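Inulin fructotransferase (Bacillus sp. snu-7, PDB 2INU) probably catalyses the cleavage of inulin by intramolecular fructosyl transfer, releasing difructose anhydride III. Local coordinates at residues D40-I45 with V75-L80; L249-R254 with R271-Y276. All blocks are in the same frame, centred on the assembly; numbering follows the deposited sequence.

Contact 1 of 2, residues D40-I45 with V75-L80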
loop_
_atom_site.group_PDB
_atom_site.type_symbol
_atom_site.label_atom_id
_atom_site.label_comp_id
_atom_site.label_asym_id
_atom_site.label_seq_id
_atom_site.Cartn_x
_atom_site.Cartn_y
_atom_site.Cartn_z
ATOM N N ASP A 40 9.674 23.699 23.666
ATOM C CA ASP A 40 11.012 24.118 24.076
ATOM C C ASP A 40 12.054 23.441 23.195
ATOM O O ASP A 40 13.106 24.026 22.929
ATOM C CB ASP A 40 11.293 23.791 25.547
ATOM C CG ASP A 40 12.556 24.474 26.063
ATOM O OD1 ASP A 40 12.605 25.721 26.071
ATOM O OD2 ASP A 40 13.500 23.764 26.463
ATOM N N ILE A 41 11.779 22.217 22.743
ATOM C CA ILE A 41 12.737 21.545 21.871
ATOM C C ILE A 41 12.798 22.274 20.533
ATOM O O ILE A 41 13.872 22.524 20.012
ATOM C CB ILE A 41 12.371 20.064 21.620
ATOM C CG1 ILE A 41 12.664 19.232 22.874
ATOM C CG2 ILE A 41 13.179 19.529 20.447
ATOM C CD1 ILE A 41 12.031 17.858 22.863
ATOM N N ILE A 42 11.640 22.621 19.983
ATOM C CA ILE A 42 11.609 23.333 18.708
ATOM C C ILE A 42 12.332 24.664 18.865
ATOM O O ILE A 42 13.014 25.119 17.943
ATOM C CB ILE A 42 10.168 23.618 18.228
ATOM C CG1 ILE A 42 9.452 22.303 17.929
ATOM C CG2 ILE A 42 10.203 24.483 16.963
ATOM C CD1 ILE A 42 7.959 22.448 17.705
ATOM N N ALA A 43 12.193 25.283 20.034
ATOM C CA ALA A 43 12.852 26.551 20.295
ATOM C C ALA A 43 14.363 26.342 20.278
ATOM O O ALA A 43 15.104 27.223 19.861
ATOM C CB ALA A 43 12.400 27.113 21.641
ATOM N N ASP A 44 14.820 25.173 20.717
ATOM C CA ASP A 44 16.252 24.893 20.726
ATOM C C ASP A 44 16.752 24.613 19.316
ATOM O O ASP A 44 17.898 24.916 18.987
ATOM C CB ASP A 44 16.583 23.690 21.612
ATOM C CG ASP A 44 18.077 23.387 21.642
ATOM O OD1 ASP A 44 18.837 24.156 22.274
ATOM O OD2 ASP A 44 18.492 22.389 21.014
ATOM N N ILE A 45 15.891 24.027 18.489
ATOM C CA ILE A 45 16.248 23.711 17.114
ATOM C C ILE A 45 16.459 25.023 16.369
ATOM O O ILE A 45 17.482 25.213 15.705
ATOM C CB ILE A 45 15.127 22.915 16.422
ATOM C CG1 ILE A 45 15.032 21.519 17.044
ATOM C CG2 ILE A 45 15.398 22.814 14.920
ATOM C CD1 ILE A 45 13.801 20.737 16.620
ATOM N N VAL A 75 4.345 23.885 15.191
ATOM C CA VAL A 75 5.422 23.353 14.381
ATOM C C VAL A 75 5.676 24.259 13.200
ATOM O O VAL A 75 4.869 24.358 12.280
ATOM C CB VAL A 75 5.094 21.928 13.887
ATOM C CG1 VAL A 75 6.208 21.416 12.992
ATOM C CG2 VAL A 75 4.898 21.011 15.085
ATOM N N ASP A 76 6.822 24.924 13.235
ATOM C CA ASP A 76 7.190 25.839 12.172
ATOM C C ASP A 76 8.573 25.580 11.593
ATOM O O ASP A 76 9.228 26.497 11.122
ATOM C CB ASP A 76 7.078 27.281 12.676
ATOM C CG ASP A 76 7.999 27.558 13.839
ATOM O OD1 ASP A 76 8.304 26.619 14.612
ATOM O OD2 ASP A 76 8.411 28.723 14.007
ATOM N N VAL A 77 9.033 24.339 11.652
ATOM C CA VAL A 77 10.295 24.029 11.050
ATOM C C VAL A 77 10.101 22.878 10.091
ATOM O O VAL A 77 9.374 21.919 10.373
ATOM C CB VAL A 77 11.400 23.732 12.088
ATOM C CG1 VAL A 77 10.994 22.702 13.052
ATOM C CG2 VAL A 77 12.637 23.246 11.347
ATOM N N SER A 78 10.738 23.011 8.936
ATOM C CA SER A 78 10.665 22.008 7.915
ATOM C C SER A 78 11.498 20.808 8.279
ATOM O O SER A 78 12.499 20.915 8.996
ATOM C CB SER A 78 11.142 22.575 6.583
ATOM O OG SER A 78 10.138 23.393 5.991
ATOM N N TYR A 79 11.066 19.663 7.767
ATOM C CA TYR A 79 11.760 18.404 7.984
ATOM C C TYR A 79 11.787 17.995 9.469
ATOM O O TYR A 79 12.759 17.410 9.945
ATOM C CB TYR A 79 13.195 18.495 7.427
ATOM C CG TYR A 79 13.359 19.339 6.159
ATOM C CD1 TYR A 79 12.748 18.982 4.948
ATOM C CD2 TYR A 79 14.158 20.491 6.169
ATOM C CE1 TYR A 79 12.960 19.745 3.778
ATOM C CE2 TYR A 79 14.368 21.245 5.010
ATOM C CZ TYR A 79 13.760 20.873 3.824
ATOM O OH TYR A 79 13.982 21.631 2.691
ATOM N N LEU A 80 10.719 18.304 10.203
ATOM C CA LEU A 80 10.628 17.936 11.621
ATOM C C LEU A 80 9.955 16.573 11.677
ATOM O O LEU A 80 8.908 16.362 11.057
ATOM C CB LEU A 80 9.933 19.040 12.417
ATOM C CG LEU A 80 9.976 18.908 13.940
ATOM C CD1 LEU A 80 11.385 19.145 14.461
ATOM C CD2 LEU A 80 8.996 19.870 14.591
#
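Leu80 divides its two methyl groups between Ile45 and Ile42 where helix 30-48 lies against the first turns of a right-handed parallel beta-helix, the fold of the pectate-lyase-like clan. One branch meets Ile45 end to end, with 3.6 Å between Leu80 CD1 and Ile45 CD1. The other branch, CD2, rests against both CG1 and CD1 of Ile42, lying 4.2 Å from Ile42 CG1, and the two side chains cross at about a right angle. Leu80 CG stands opposite its own backbone N (chi1 -170°), a turn that sends the fork toward the helix. Ile42 has two further neighbours: its CD1 comes to 4.3 Å from Val75 CG2, while its other branch, CG2, faces Val77 CG1 at 4.4 Å. No hydrogen bond links the two segments; the helix contributes Ile42 and Ile45, three residues apart, both buried.

Further out, Leu80 is fixed by a backbone hydrogen bond to Val139 in strand 135-146, and Val75 by others to Leu126 and Lys128, in and just after strand 123-127; Tyr15 and Ala58 pack on Ile45. At the polar margin the Asp76 carboxylate is shared: OD2 forms a salt bridge with Lys46, the residue following the helical segment, while OD1 lies 3.7 Å from the Ile42 CG2 methyl.

Contact 2 of 2, residues L249-R254 with R271-Y276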
loop_
_atom_site.group_PDB
_atom_site.type_symbol
_atom_site.label_atom_id
_atom_site.label_comp_id
_atom_site.label_asym_id
_atom_site.label_seq_id
_atom_site.Cartn_x
_atom_site.Cartn_y
_atom_site.Cartn_z
ATOM N N LEU A 249 -12.437 1.516 5.326
ATOM C CA LEU A 249 -13.267 2.509 5.982
ATOM C C LEU A 249 -14.515 1.861 6.538
ATOM O O LEU A 249 -15.334 1.305 5.810
ATOM C CB LEU A 249 -13.636 3.609 4.994
ATOM C CG LEU A 249 -12.420 4.126 4.226
ATOM C CD1 LEU A 249 -12.861 5.149 3.207
ATOM C CD2 LEU A 249 -11.413 4.722 5.199
ATOM N N PHE A 250 -14.659 1.948 7.849
ATOM C CA PHE A 250 -15.791 1.337 8.523
ATOM C C PHE A 250 -16.680 2.351 9.225
ATOM O O PHE A 250 -16.397 3.552 9.241
ATOM C CB PHE A 250 -15.268 0.282 9.503
ATOM C CG PHE A 250 -14.060 0.730 10.264
ATOM C CD1 PHE A 250 -14.188 1.590 11.353
ATOM C CD2 PHE A 250 -12.784 0.309 9.884
ATOM C CE1 PHE A 250 -13.067 2.018 12.052
ATOM C CE2 PHE A 250 -11.654 0.741 10.588
ATOM C CZ PHE A 250 -11.803 1.593 11.669
ATOM N N PRO A 251 -17.786 1.880 9.795
ATOM C CA PRO A 251 -18.748 2.714 10.497
ATOM C C PRO A 251 -18.539 3.995 11.282
ATOM O O PRO A 251 -17.500 4.274 11.888
ATOM C CB PRO A 251 -19.513 1.689 11.314
ATOM C CG PRO A 251 -19.755 0.672 10.281
ATOM C CD PRO A 251 -18.382 0.541 9.585
ATOM N N ARG A 252 -18.768 5.379 11.685
ATOM C CA ARG A 252 -20.191 5.927 11.368
ATOM C C ARG A 252 -19.955 7.375 11.130
ATOM O O ARG A 252 -20.568 8.224 11.774
ATOM C CB ARG A 252 -20.966 5.614 12.646
ATOM C CG ARG A 252 -20.522 6.271 13.899
ATOM C CD ARG A 252 -21.345 5.805 15.191
ATOM N NE ARG A 252 -21.690 4.423 15.352
ATOM C CZ ARG A 252 -20.960 3.572 16.044
ATOM N NH1 ARG A 252 -19.844 3.956 16.645
ATOM N NH2 ARG A 252 -21.369 2.315 16.145
ATOM N N GLY A 253 -19.074 7.667 10.230
ATOM C CA GLY A 253 -19.150 8.985 9.607
ATOM C C GLY A 253 -20.494 9.268 8.963
ATOM O O GLY A 253 -21.328 8.377 8.852
ATOM N N ARG A 254 -20.718 10.515 8.559
ATOM C CA ARG A 254 -21.969 10.867 7.890
ATOM C C ARG A 254 -21.743 10.360 6.474
ATOM O O ARG A 254 -22.685 10.065 5.729
ATOM C CB ARG A 254 -22.185 12.390 7.882
ATOM C CG ARG A 254 -21.228 13.155 6.972
ATOM C CD ARG A 254 -21.359 14.667 7.150
ATOM N NE ARG A 254 -20.594 15.390 6.139
ATOM C CZ ARG A 254 -19.999 16.559 6.344
ATOM N NH1 ARG A 254 -20.073 17.147 7.533
ATOM N NH2 ARG A 254 -19.320 17.137 5.365
ATOM N N ARG A 271 -12.376 -0.773 0.852
ATOM C CA ARG A 271 -13.426 -1.494 1.552
ATOM C C ARG A 271 -14.226 -0.465 2.323
ATOM O O ARG A 271 -13.707 0.151 3.247
ATOM C CB ARG A 271 -12.824 -2.527 2.509
ATOM C CG ARG A 271 -13.872 -3.407 3.231
ATOM C CD ARG A 271 -14.511 -2.702 4.419
ATOM N NE ARG A 271 -15.519 -3.538 5.070
ATOM C CZ ARG A 271 -15.690 -3.614 6.388
ATOM N NH1 ARG A 271 -14.917 -2.905 7.205
ATOM N NH2 ARG A 271 -16.637 -4.395 6.895
ATOM N N LEU A 272 -15.475 -0.258 1.921
ATOM C CA LEU A 272 -16.326 0.709 2.588
ATOM C C LEU A 272 -17.512 0.055 3.284
ATOM O O LEU A 272 -18.176 -0.811 2.724
ATOM C CB LEU A 272 -16.839 1.764 1.594
ATOM C CG LEU A 272 -15.890 2.913 1.226
ATOM C CD1 LEU A 272 -14.628 2.372 0.563
ATOM C CD2 LEU A 272 -16.611 3.882 0.296
ATOM N N GLN A 273 -17.774 0.482 4.515
ATOM C CA GLN A 273 -18.901 -0.027 5.300
ATOM C C GLN A 273 -19.548 1.116 6.068
ATOM O O GLN A 273 -18.913 1.724 6.928
ATOM C CB GLN A 273 -18.443 -1.103 6.292
ATOM C CG GLN A 273 -19.611 -1.854 6.946
ATOM C CD GLN A 273 -19.212 -2.722 8.117
ATOM O OE1 GLN A 273 -19.876 -3.724 8.414
ATOM N NE2 GLN A 273 -18.137 -2.336 8.804
ATOM N N GLY A 274 -20.804 1.410 5.745
ATOM C CA GLY A 274 -21.499 2.482 6.426
ATOM C C GLY A 274 -22.868 2.065 6.923
ATOM O O GLY A 274 -23.403 1.038 6.519
ATOM N N PHE A 275 -23.442 2.871 7.810
ATOM C CA PHE A 275 -24.774 2.603 8.357
ATOM C C PHE A 275 -25.761 3.630 7.844
ATOM O O PHE A 275 -26.927 3.624 8.232
ATOM C CB PHE A 275 -24.803 2.706 9.884
ATOM C CG PHE A 275 -23.964 1.686 10.603
ATOM C CD1 PHE A 275 -23.831 0.392 10.122
ATOM C CD2 PHE A 275 -23.376 2.007 11.824
ATOM C CE1 PHE A 275 -23.132 -0.571 10.856
ATOM C CE2 PHE A 275 -22.683 1.062 12.558
ATOM C CZ PHE A 275 -22.558 -0.228 12.078
ATOM N N TYR A 276 -25.293 4.531 6.993
ATOM C CA TYR A 276 -26.162 5.573 6.475
ATOM C C TYR A 276 -26.009 5.876 5.003
ATOM O O TYR A 276 -25.046 5.476 4.352
ATOM C CB TYR A 276 -25.918 6.908 7.195
ATOM C CG TYR A 276 -25.508 6.819 8.635
ATOM C CD1 TYR A 276 -26.421 6.445 9.620
ATOM C CD2 TYR A 276 -24.212 7.149 9.022
ATOM C CE1 TYR A 276 -26.051 6.422 10.955
ATOM C CE2 TYR A 276 -23.833 7.122 10.354
ATOM C CZ TYR A 276 -24.756 6.757 11.316
ATOM O OH TYR A 276 -24.387 6.728 12.641
HETATM O O HOH W 1 -21.455 5.073 8.681
HETATM O O HOH W 2 -22.821 7.298 4.928
#
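Leu249 O receives two hydrogens from the adjoining strand: the N-H of Gln273, with 2.9 Å between Gln273 N and Leu249 O, and a weaker CA-H...O contact from Leu272. The donor nitrogen of Gln273 sits at 164° to the Leu249 C=O. Leu249 N in turn donates to Arg271 O at 2.8 Å. Together they make one rung of a parallel ladder between successive coils of the beta-helix, and the side chains of Leu249 and Leu272 turn to the same face, CD1 to CD1 at 4.2 Å.

Beyond the rung the chains leave regular pairing and side chains take over. Pro251 lays CG over one face of the Phe275 ring, 3.7 Å from its centroid and 20° off the normal, a CH-pi contact. Phe275 CG is swung away from its own carbonyl carbon, beside the backbone N (chi1 -64°), which brings the ring beneath the proline. Arg252 NH2 comes to the ring's edge, while Arg252 NE is salt-bridged to Glu301. With an alanine here in place of Phe275, the Pro251 ring would probably lose its aromatic platform, and the Arg252 guanidinium the ring edge beside it. Gly253 O lies in the plane of the Tyr276 ring, 3.1 Å from Tyr276 CD2.

Strand 248-249 is paired with 271-274 and also with 224-226, strand 271-274 pairs onward with 290-299, and Ala217 of the third subunit packs on Phe250.

Contact 1 lies near the N-terminal end of the beta-helix, whereas contact 2 sits midway along it: the centre of contact 1 is about 27 Å, and that of contact 2 about 11 Å, from the chain centre. The two centres are about 37 Å apart, and the contacts share no strand. The first is the more buried and joins a helix to a loop between strands chiefly by aliphatic packing, without a hydrogen bond between the segments. The second links successive coils, and its chemistry changes along its length, from backbone hydrogen bonds in the strands to proline, aromatic and arginine contacts in the loops that follow. Both border other subunits: Tyr79 packs on Phe90 of the second subunit, and Arg271 on Gly241 of the third.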